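Local coordinates for protein sgbp-b (Bacteroides uniformis, PDB 7K44) that probably binds xyloglucan at the bacterial cell surface, as one product of a gene locus for using this plant polysaccharide, at residues Val142-Gln147 with Asp174-Thr179. Residues are numbered along the deposited sequence; the frame is centred on the assembly and turned at random. Where two conformers were deposited one is given.
Sequences VTVLGQ and DMLTFT
Val142 N gives its hydrogen to Phe178 O at 2.8 Å, an almost straight bond (172° at the hydrogen), and Val142 O takes one back from Phe178 N. Val144 and Leu176 repeat the exchange, and Gly146 N closes the series on Asp174 O at 3.0 Å. That last donor stands well above the carbonyl plane, beside the end of the strand, where Asp174 is already loop. Thr143 with Thr177 and Leu145 with Met175 are the non-hydrogen-bonded pairs of this antiparallel join between the two central strands of a four-stranded sheet.

On the face carrying Val142, Val144, Leu176 and Phe178, Phe178 CG lies between its own backbone N and carbonyl carbon (chi1 64°), which carries the ring beneath Val142; Val142 CB sits over the ring face, 3.8 Å from the Phe178 centroid, in a CH-pi contact. Val144 CG2 comes to the ring's edge, 3.9 Å from Phe178 CE2. Ile155 and Met157 of strand 152-157, in the other sheet of the domain, also touch this ring, so an alanine here would probably leave Val142 without its aromatic floor and open a gap between the sheets.

The other face is more exposed: Thr143 OG1 meets the methyl Thr177 CG2 at 3.6 Å. Backbone bonds thus fix the register, while apolar packing on one side joins this sheet to its partner in the IPT/TIG sandwich.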
# COMPACT_ATOMS: atom_id res chain seq x y z
N VAL A 142 3.63 1.44 6.94
CA VAL A 142 2.74 0.80 5.99
C VAL A 142 1.76 1.86 5.51
O VAL A 142 1.32 2.69 6.31
CB VAL A 142 1.97 -0.34 6.70
CG1 VAL A 142 1.11 -1.09 5.70
CG2 VAL A 142 2.92 -1.28 7.44
N THR A 143 1.46 1.86 4.22
CA THR A 143 0.48 2.78 3.65
C THR A 143 -0.70 1.99 3.12
O THR A 143 -0.53 0.93 2.51
CB THR A 143 1.12 3.60 2.52
OG1 THR A 143 2.26 4.29 3.03
CG2 THR A 143 0.13 4.65 2.00
N VAL A 144 -1.92 2.49 3.37
CA VAL A 144 -3.14 1.84 2.90
C VAL A 144 -3.96 2.87 2.14
O VAL A 144 -4.13 4.00 2.61
CB VAL A 144 -3.96 1.27 4.08
CG1 VAL A 144 -5.18 0.51 3.56
CG2 VAL A 144 -3.10 0.35 4.94
N LEU A 145 -4.45 2.49 0.96
CA LEU A 145 -5.38 3.31 0.18
C LEU A 145 -6.77 2.72 0.29
O LEU A 145 -6.94 1.50 0.28
CB LEU A 145 -5.00 3.36 -1.30
CG LEU A 145 -3.61 3.88 -1.68
CD1 LEU A 145 -3.55 4.14 -3.17
CD2 LEU A 145 -3.32 5.14 -0.93
N GLY A 146 -7.78 3.59 0.37
CA GLY A 146 -9.13 3.10 0.44
C GLY A 146 -10.11 4.25 0.52
O GLY A 146 -9.82 5.34 0.03
N GLN A 147 -11.27 4.02 1.14
CA GLN A 147 -12.28 5.07 1.26
C GLN A 147 -12.90 4.99 2.64
O GLN A 147 -13.00 3.91 3.23
CB GLN A 147 -13.39 4.93 0.21
CG GLN A 147 -12.91 5.05 -1.24
CD GLN A 147 -12.42 6.45 -1.58
OE1 GLN A 147 -12.82 7.42 -0.96
NE2 GLN A 147 -11.56 6.54 -2.59
N ASP A 174 -8.99 8.81 2.60
CA ASP A 174 -8.77 7.80 1.58
C ASP A 174 -7.36 7.22 1.61
O ASP A 174 -6.99 6.46 0.70
CB ASP A 174 -9.08 8.34 0.17
CG ASP A 174 -8.22 9.54 -0.18
OD1 ASP A 174 -7.45 10.01 0.69
OD2 ASP A 174 -8.33 10.02 -1.33
N MET A 175 -6.56 7.58 2.61
CA MET A 175 -5.19 7.10 2.72
C MET A 175 -4.79 7.15 4.18
O MET A 175 -5.16 8.09 4.89
CB MET A 175 -4.25 7.98 1.89
CG MET A 175 -2.89 7.35 1.62
SD MET A 175 -1.53 8.43 2.03
CE MET A 175 -1.60 8.34 3.80
N LEU A 176 -4.05 6.15 4.63
CA LEU A 176 -3.51 6.22 5.97
C LEU A 176 -2.15 5.55 6.00
O LEU A 176 -1.82 4.75 5.12
CB LEU A 176 -4.46 5.66 7.06
CG LEU A 176 -4.89 4.20 6.99
CD1 LEU A 176 -3.80 3.28 7.50
CD2 LEU A 176 -6.15 3.99 7.80
N THR A 177 -1.37 5.91 7.01
CA THR A 177 -0.12 5.23 7.30
C THR A 177 -0.12 4.80 8.76
O THR A 177 -0.78 5.41 9.60
CB THR A 177 1.11 6.11 7.03
OG1 THR A 177 1.05 7.28 7.86
CG2 THR A 177 1.15 6.53 5.59
N PHE A 178 0.62 3.74 9.05
CA PHE A 178 0.83 3.29 10.42
C PHE A 178 2.17 2.57 10.50
O PHE A 178 2.77 2.21 9.48
CB PHE A 178 -0.32 2.38 10.92
CG PHE A 178 -0.45 1.07 10.18
CD1 PHE A 178 0.24 -0.05 10.61
CD2 PHE A 178 -1.29 0.95 9.07
CE1 PHE A 178 0.12 -1.27 9.93
CE2 PHE A 178 -1.43 -0.26 8.40
CZ PHE A 178 -0.72 -1.38 8.84
N THR A 179 2.64 2.37 11.72
CA THR A 179 3.86 1.62 11.96
C THR A 179 3.51 0.15 12.14
O THR A 179 2.62 -0.20 12.93
CB THR A 179 4.59 2.13 13.20
OG1 THR A 179 4.92 3.52 13.00
CG2 THR A 179 5.86 1.31 13.45